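PDB 3VUP: beta-1,4-mannanase from Aplysia kurodai, which probably hydrolyses internal beta-1,4-mannosidic linkages of mannan, as a digestive beta-1,4-mannanase of the sea hare. Local coordinates for residues Leu95-Lys100 / Lys149-Leu154; Asn112-Gln117 / Leu159-Glu164. One frame throughout, in Å; residues are numbered along the deposited sequence. Where two conformers were deposited one is given.

How the contacts relate
Both contacts join parts of the chain flanking neighbouring parallel strands of the TIM barrel, 105-112 and 157-161, but at opposite ends of them. Contact 1 lies before the strands: helix 88-101 leads into the first, and the loop 149-154 leads into the second. It is partly buried, its centre about 17 Å from that of the chain, and combines a histidine-carboxylate bond with aliphatic packing. Contact 2, its centre about 10 Å from that of the chain, is buried and joins the far ends of the same strands, where side-chain amides and a backbone bond dominate beside a pocket holding a bound Tris molecule. The contact centres are about 25 Å apart and the two do not touch.

Contact 1: Leu95-Lys100 / Lys149-Leu154; sequences LLDTAK and KGHVAL
His151 lies against Leu96 and Asp97 where helix 88-101 of the TIM barrel packs on the loop that leads into strand 157-161. Leu96 CB sits almost squarely over one face of the imidazole, 3.4 Å from the centroid of the His151 ring, a CH-pi contact, while Leu96 CD1 extends to His151 CB and CG. Asp97 instead comes to the ring edge. Its OD1 accepts a nearly straight hydrogen bond from His151 NE2 (2.8 Å, 173°) that lies in the ring plane but meets the carboxylate on its anti side, tilted 30° out of the carboxylate plane. Asp97 OD2 forms a salt bridge with Lys93, so both oxygens are engaged. With CG anti to the backbone N (chi1 -161°), the imidazole comes to lie flat against Leu96 while its NE2 edge faces Asp97. Next in the type I turn that His151 begins, Ala153 CB packs 3.4 Å from Leu96 O and 4.2 Å from Ala99 CB. In one of its two conformers the extended Lys100 chain crosses Val152, Lys100 CD lying 3.9 Å from Val152 CG2. The imidazole's rotation is fixed from both nitrogens: at the second, His151 ND1 accepts from Ala153 N at 3.0 Å, again in the ring plane.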
ATOM      1  N   LEU A  95       4.824 -16.073   5.901  1.00  8.32           N
ATOM      2  CA  LEU A  95       4.446 -15.395   4.669  1.00  7.81           C
ATOM      3  C   LEU A  95       5.699 -14.968   3.913  1.00  7.71           C
ATOM      4  O   LEU A  95       5.845 -15.228   2.719  1.00  7.80           O
ATOM      5  CB  LEU A  95       3.593 -14.167   4.988  1.00  8.42           C
ATOM      6  CG  LEU A  95       3.426 -13.146   3.856  1.00  8.44           C
ATOM      7  CD1 LEU A  95       2.658 -13.717   2.669  1.00  9.17           C
ATOM      8  CD2 LEU A  95       2.748 -11.903   4.398  1.00  8.49           C
ATOM      9  N   LEU A  96       6.609 -14.309   4.624  1.00  7.36           N
ATOM     10  CA  LEU A  96       7.825 -13.800   4.003  1.00  7.41           C
ATOM     11  C   LEU A  96       8.784 -14.920   3.592  1.00  7.42           C
ATOM     12  O   LEU A  96       9.414 -14.841   2.541  1.00  7.66           O
ATOM     13  CB  LEU A  96       8.503 -12.777   4.921  1.00  7.50           C
ATOM     14  CG  LEU A  96       7.679 -11.515   5.200  1.00  7.49           C
ATOM     15  CD1 LEU A  96       8.350 -10.670   6.262  1.00  9.30           C
ATOM     16  CD2 LEU A  96       7.479 -10.701   3.931  1.00  9.36           C
ATOM     17  N   ASP A  97       8.892 -15.961   4.413  1.00  8.12           N
ATOM     18  CA  ASP A  97       9.709 -17.117   4.046  1.00  9.11           C
ATOM     19  C   ASP A  97       9.163 -17.780   2.776  1.00  8.96           C
ATOM     20  O   ASP A  97       9.919 -18.227   1.914  1.00  9.96           O
ATOM     21  CB  ASP A  97       9.751 -18.141   5.182  1.00  9.28           C
ATOM     22  CG  ASP A  97      10.546 -17.669   6.386  1.00 10.51           C
ATOM     23  OD1 ASP A  97      11.367 -16.735   6.259  1.00 11.18           O
ATOM     24  OD2 ASP A  97      10.351 -18.265   7.466  1.00 11.81           O
ATOM     25  N   THR A  98       7.839 -17.836   2.674  1.00  8.84           N
ATOM     26  CA  THR A  98       7.190 -18.426   1.514  1.00  9.52           C
ATOM     27  C   THR A  98       7.462 -17.592   0.267  1.00  9.15           C
ATOM     28  O   THR A  98       7.811 -18.125  -0.789  1.00  9.93           O
ATOM     29  CB  THR A  98       5.674 -18.580   1.752  1.00 10.30           C
ATOM     30  OG1 THR A  98       5.463 -19.434   2.884  1.00 10.81           O
ATOM     31  CG2 THR A  98       4.992 -19.184   0.534  1.00 11.17           C
ATOM     32  N   ALA A  99       7.331 -16.277   0.401  1.00  9.04           N
ATOM     33  CA  ALA A  99       7.600 -15.367  -0.702  1.00  8.49           C
ATOM     34  C   ALA A  99       9.049 -15.485  -1.175  1.00  8.23           C
ATOM     35  O   ALA A  99       9.328 -15.468  -2.376  1.00  8.25           O
ATOM     36  CB  ALA A  99       7.308 -13.968  -0.293  1.00  9.14           C
ATOM     37  N   LYS A 100       9.973 -15.615  -0.225  1.00  8.54           N
ATOM     38  CA  LYS A 100      11.387 -15.726  -0.558  1.00  8.99           C
ATOM     39  C   LYS A 100      11.632 -16.916  -1.481  1.00  8.37           C
ATOM     40  O   LYS A 100      12.431 -16.826  -2.412  1.00  8.74           O
ATOM     41  CB  LYS A 100      12.231 -15.849   0.714  1.00 10.05           C
ATOM     42  CG  LYS A 100      13.735 -15.962   0.467  1.00 11.35           C
ATOM     43  CD  LYS A 100      14.510 -16.210   1.761  1.00 12.95           C
ATOM     44  CE  LYS A 100      15.987 -16.470   1.495  0.55 13.61           C
ATOM     45  NZ  LYS A 100      16.743 -16.699   2.758  0.55 13.86           N
ATOM     46  N   LYS A 149      12.029  -8.180  11.220  1.00  8.48           N
ATOM     47  CA  LYS A 149      13.031  -7.142  10.974  0.66  8.96           C
ATOM     48  C   LYS A 149      14.079  -7.622   9.976  1.00  9.05           C
ATOM     49  O   LYS A 149      14.660  -8.689  10.177  1.00 10.01           O
ATOM     50  CB  LYS A 149      13.719  -6.772  12.296  0.66  9.46           C
ATOM     51  CG  LYS A 149      14.762  -5.666  12.203  0.66  9.57           C
ATOM     52  CD  LYS A 149      15.441  -5.449  13.553  0.66 11.50           C
ATOM     53  CE  LYS A 149      16.537  -4.395  13.462  0.66 13.29           C
ATOM     54  NZ  LYS A 149      17.390  -4.356  14.685  0.66 14.55           N
ATOM     55  N   GLY A 150      14.325  -6.848   8.926  1.00  8.83           N
ATOM     56  CA  GLY A 150      15.374  -7.156   7.983  1.00  8.78           C
ATOM     57  C   GLY A 150      15.086  -8.252   6.980  1.00  9.03           C
ATOM     58  O   GLY A 150      15.964  -8.563   6.184  1.00 10.16           O
ATOM     59  N   HIS A 151      13.888  -8.829   6.990  1.00  8.89           N
ATOM     60  CA  HIS A 151      13.618  -9.973   6.125  1.00  8.56           C
ATOM     61  C   HIS A 151      13.829  -9.611   4.657  1.00  8.83           C
ATOM     62  O   HIS A 151      13.281  -8.623   4.172  1.00  9.46           O
ATOM     63  CB  HIS A 151      12.195 -10.485   6.331  1.00  8.32           C
ATOM     64  CG  HIS A 151      11.994 -11.881   5.842  1.00  8.76           C
ATOM     65  ND1 HIS A 151      12.056 -12.219   4.506  1.00  9.15           N
ATOM     66  CD2 HIS A 151      11.756 -13.032   6.513  1.00  8.87           C
ATOM     67  CE1 HIS A 151      11.849 -13.517   4.377  1.00  8.45           C
ATOM     68  NE2 HIS A 151      11.669 -14.037   5.579  1.00  8.79           N
ATOM     69  N   VAL A 152      14.617 -10.407   3.947  1.00  8.98           N
ATOM     70  CA  VAL A 152      14.941 -10.063   2.562  1.00 10.25           C
ATOM     71  C   VAL A 152      13.737 -10.031   1.614  1.00  9.93           C
ATOM     72  O   VAL A 152      13.797  -9.377   0.569  1.00 11.14           O
ATOM     73  CB  VAL A 152      16.044 -10.966   1.974  1.00 11.78           C
ATOM     74  CG1 VAL A 152      17.330 -10.797   2.767  1.00 13.20           C
ATOM     75  CG2 VAL A 152      15.606 -12.422   1.946  1.00 11.96           C
ATOM     76  N   ALA A 153      12.652 -10.720   1.970  1.00  8.47           N
ATOM     77  CA  ALA A 153      11.467 -10.744   1.109  1.00  8.11           C
ATOM     78  C   ALA A 153      10.442  -9.667   1.448  1.00  7.80           C
ATOM     79  O   ALA A 153       9.401  -9.582   0.794  1.00  8.35           O
ATOM     80  CB  ALA A 153      10.815 -12.125   1.094  1.00  8.52           C
ATOM     81  N   LEU A 154      10.734  -8.845   2.450  1.00  7.63           N
ATOM     82  CA  LEU A 154       9.872  -7.710   2.757  1.00  7.98           C
ATOM     83  C   LEU A 154      10.226  -6.551   1.831  1.00  7.13           C
ATOM     84  O   LEU A 154      11.327  -6.005   1.898  1.00  8.70           O
ATOM     85  CB  LEU A 154      10.041  -7.285   4.214  1.00  9.41           C
ATOM     86  CG  LEU A 154       9.308  -6.007   4.606  1.00 10.05           C
ATOM     87  CD1 LEU A 154       7.808  -6.231   4.605  1.00 10.34           C
ATOM     88  CD2 LEU A 154       9.784  -5.549   5.972  1.00 11.32           C
TER

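Contact 2: Asn112-Gln117 / Leu159-Glu164; sequences NAAVNQ and LMNEPE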
ATOM      1  N   ASN A 112      -7.457  -0.449   5.655  1.00  5.62           N
ATOM      2  CA  ASN A 112      -8.255  -0.136   4.480  1.00  5.27           C
ATOM      3  C   ASN A 112      -9.320   0.899   4.832  1.00  5.35           C
ATOM      4  O   ASN A 112     -10.002   0.770   5.855  1.00  5.92           O
ATOM      5  CB  ASN A 112      -8.946  -1.408   3.981  1.00  5.51           C
ATOM      6  CG  ASN A 112      -9.784  -1.185   2.738  1.00  5.06           C
ATOM      7  OD1 ASN A 112      -9.465  -0.334   1.906  1.00  5.23           O
ATOM      8  ND2 ASN A 112     -10.858  -1.968   2.594  1.00  5.97           N
ATOM      9  N   ALA A 113      -9.466   1.907   3.973  1.00  5.28           N
ATOM     10  CA  ALA A 113     -10.538   2.890   4.102  1.00  5.93           C
ATOM     11  C   ALA A 113     -11.411   2.993   2.843  1.00  5.94           C
ATOM     12  O   ALA A 113     -12.189   3.939   2.705  1.00  6.47           O
ATOM     13  CB  ALA A 113      -9.975   4.260   4.471  1.00  7.68           C
ATOM     14  N   ALA A 114     -11.307   2.019   1.935  1.00  5.72           N
ATOM     15  CA  ALA A 114     -12.105   2.048   0.697  1.00  6.02           C
ATOM     16  C   ALA A 114     -13.544   1.568   0.870  1.00  5.64           C
ATOM     17  O   ALA A 114     -14.355   1.696  -0.050  1.00  6.16           O
ATOM     18  CB  ALA A 114     -11.423   1.249  -0.397  1.00  6.25           C
ATOM     19  N   VAL A 115     -13.833   0.971   2.024  1.00  5.55           N
ATOM     20  CA  VAL A 115     -15.186   0.596   2.407  1.00  6.39           C
ATOM     21  C   VAL A 115     -15.406   1.101   3.824  1.00  6.51           C
ATOM     22  O   VAL A 115     -14.453   1.445   4.515  1.00  7.71           O
ATOM     23  CB  VAL A 115     -15.422  -0.934   2.341  1.00  6.65           C
ATOM     24  CG1 VAL A 115     -15.287  -1.431   0.909  1.00  7.83           C
ATOM     25  CG2 VAL A 115     -14.480  -1.679   3.287  1.00  6.92           C
ATOM     26  N   ASN A 116     -16.664   1.159   4.239  1.00  7.11           N
ATOM     27  CA  ASN A 116     -17.034   1.642   5.560  1.00  7.69           C
ATOM     28  C   ASN A 116     -17.749   0.495   6.265  1.00  6.98           C
ATOM     29  O   ASN A 116     -18.982   0.472   6.352  1.00  8.25           O
ATOM     30  CB  ASN A 116     -17.937   2.867   5.408  1.00  9.60           C
ATOM     31  CG  ASN A 116     -18.196   3.602   6.721  1.00  9.05           C
ATOM     32  OD1 ASN A 116     -17.907   3.111   7.808  1.00  9.07           O
ATOM     33  ND2 ASN A 116     -18.752   4.801   6.606  1.00 10.29           N
ATOM     34  N   GLN A 117     -16.960  -0.462   6.767  0.51  7.92           N
ATOM     35  CA  GLN A 117     -17.462  -1.697   7.388  0.51  8.73           C
ATOM     36  C   GLN A 117     -16.863  -1.938   8.775  0.51  9.52           C
ATOM     37  O   GLN A 117     -16.980  -3.029   9.333  0.51 10.18           O
ATOM     38  CB  GLN A 117     -17.108  -2.904   6.519  0.51  8.98           C
ATOM     39  CG  GLN A 117     -17.620  -2.823   5.105  0.51  8.41           C
ATOM     40  CD  GLN A 117     -17.049  -3.911   4.221  0.51  8.07           C
ATOM     41  OE1 GLN A 117     -16.317  -4.787   4.686  0.51  9.26           O
ATOM     42  NE2 GLN A 117     -17.389  -3.865   2.940  0.51  7.31           N
ATOM     43  N   LEU A 159       0.849   1.373   4.740  1.00  4.34           N
ATOM     44  CA  LEU A 159       0.067   1.628   5.947  1.00  4.54           C
ATOM     45  C   LEU A 159      -1.432   1.541   5.736  1.00  4.31           C
ATOM     46  O   LEU A 159      -2.163   1.141   6.634  1.00  4.93           O
ATOM     47  CB  LEU A 159       0.388   3.004   6.511  1.00  5.00           C
ATOM     48  CG  LEU A 159       1.839   3.238   6.899  1.00  5.08           C
ATOM     49  CD1 LEU A 159       1.964   4.593   7.558  1.00  6.02           C
ATOM     50  CD2 LEU A 159       2.358   2.144   7.818  1.00  5.69           C
ATOM     51  N   MET A 160      -1.906   1.965   4.574  1.00  4.56           N
ATOM     52  CA  MET A 160      -3.339   2.067   4.384  1.00  4.77           C
ATOM     53  C   MET A 160      -3.736   2.128   2.937  1.00  4.87           C
ATOM     54  O   MET A 160      -3.210   2.924   2.142  1.00  5.19           O
ATOM     55  CB  MET A 160      -3.892   3.300   5.097  1.00  5.46           C
ATOM     56  CG  MET A 160      -5.416   3.438   5.009  1.00  6.43           C
ATOM     57  SD  MET A 160      -6.083   4.758   6.034  1.00  7.55           S
ATOM     58  CE  MET A 160      -6.947   3.802   7.268  1.00  8.88           C
ATOM     59  N   ASN A 161      -4.711   1.297   2.603  1.00  4.75           N
ATOM     60  CA  ASN A 161      -5.356   1.385   1.317  1.00  4.06           C
ATOM     61  C   ASN A 161      -6.397   2.494   1.263  1.00  4.32           C
ATOM     62  O   ASN A 161      -7.387   2.463   1.999  1.00  4.60           O
ATOM     63  CB  ASN A 161      -6.049   0.078   0.982  1.00  4.77           C
ATOM     64  CG  ASN A 161      -6.606   0.104  -0.405  1.00  4.66           C
ATOM     65  OD1 ASN A 161      -5.847   0.141  -1.369  1.00  4.67           O
ATOM     66  ND2 ASN A 161      -7.928   0.153  -0.529  1.00  4.98           N
ATOM     67  N   GLU A 162      -6.156   3.462   0.384  1.00  4.41           N
ATOM     68  CA  GLU A 162      -7.133   4.489   0.011  1.00  4.28           C
ATOM     69  C   GLU A 162      -7.790   5.218   1.193  1.00  4.68           C
ATOM     70  O   GLU A 162      -9.008   5.144   1.374  1.00  5.18           O
ATOM     71  CB  GLU A 162      -8.186   3.885  -0.924  1.00  4.70           C
ATOM     72  CG  GLU A 162      -7.515   3.270  -2.155  1.00  5.04           C
ATOM     73  CD  GLU A 162      -8.463   2.844  -3.264  1.00  5.17           C
ATOM     74  OE1 GLU A 162      -9.694   2.776  -3.039  1.00  6.99           O
ATOM     75  OE2 GLU A 162      -7.954   2.559  -4.381  1.00  5.60           O
ATOM     76  N   PRO A 163      -6.989   5.962   1.978  1.00  5.32           N
ATOM     77  CA  PRO A 163      -7.564   6.781   3.058  1.00  5.06           C
ATOM     78  C   PRO A 163      -8.711   7.657   2.544  1.00  5.24           C
ATOM     79  O   PRO A 163      -9.652   7.956   3.283  1.00  5.98           O
ATOM     80  CB  PRO A 163      -6.389   7.665   3.491  1.00  6.10           C
ATOM     81  CG  PRO A 163      -5.160   6.934   3.042  1.00  7.20           C
ATOM     82  CD  PRO A 163      -5.542   6.189   1.810  1.00  5.71           C
ATOM     83  N   GLU A 164      -8.627   8.053   1.279  1.00  5.09           N
ATOM     84  CA  GLU A 164      -9.580   8.987   0.695  1.00  5.44           C
ATOM     85  C   GLU A 164     -11.006   8.460   0.628  1.00  5.74           C
ATOM     86  O   GLU A 164     -11.937   9.240   0.456  1.00  6.54           O
ATOM     87  CB  GLU A 164      -9.103   9.442  -0.681  1.00  5.29           C
ATOM     88  CG  GLU A 164      -7.714  10.060  -0.651  1.00  4.97           C
ATOM     89  CD  GLU A 164      -6.570   9.051  -0.772  1.00  4.19           C
ATOM     90  OE1 GLU A 164      -6.819   7.846  -1.015  1.00  4.90           O
ATOM     91  OE2 GLU A 164      -5.405   9.499  -0.634  1.00  4.69           O
TER
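Asn112 and Asn161 both carry CG anti to the backbone N (chi1 -179° and -174°), which lays their side chains next to each other, pointing the same way from the paired ends of parallel strands 105-112 and 157-161. Their amide planes are turned 47° apart. Asn161 ND2 donates to Asn112 OD1 at 2.9 Å, the acceptor lying near the Asn161 amide plane while the donor stands above that of Asn112. From the opposite face, Ala114 N reaches Asn112 OD1 at 3.0 Å and closes an Asx turn. One carbonyl oxygen thus ties the strand end, the following turn and the neighbouring strand together. Without the amide of Asn112, as with an alanine here, Asn161 ND2 and Ala114 N would probably lose their shared acceptor, leaving the Asn161 amide to rely more on Arg60. The backbones are joined directly by Ala113 N, which donates to Asn161 O (2.9 Å). Ala113 CB touches both Glu162 O, at 3.4 Å, and Met160 CE, at 4.1 Å, the latter brought round by a bend at the end of the methionine chain. Ala114 CB lies 3.5 Å from Glu162 OE1. Beyond the two segments, Asn161 OD1 accepts from Arg60 and Glu162 OE2 is hydrogen-bonded to His262 ND1; Asn161 ND2 and Glu162 OE2 also hold a Tris molecule, probably from the crystallisation liquor. An Asn-Glu pair at the C-terminal end of the fourth barrel strand is the signature of clan GH-A glycoside hydrolases; in that clan its glutamate is the acid/base, a place Glu162 probably holds here.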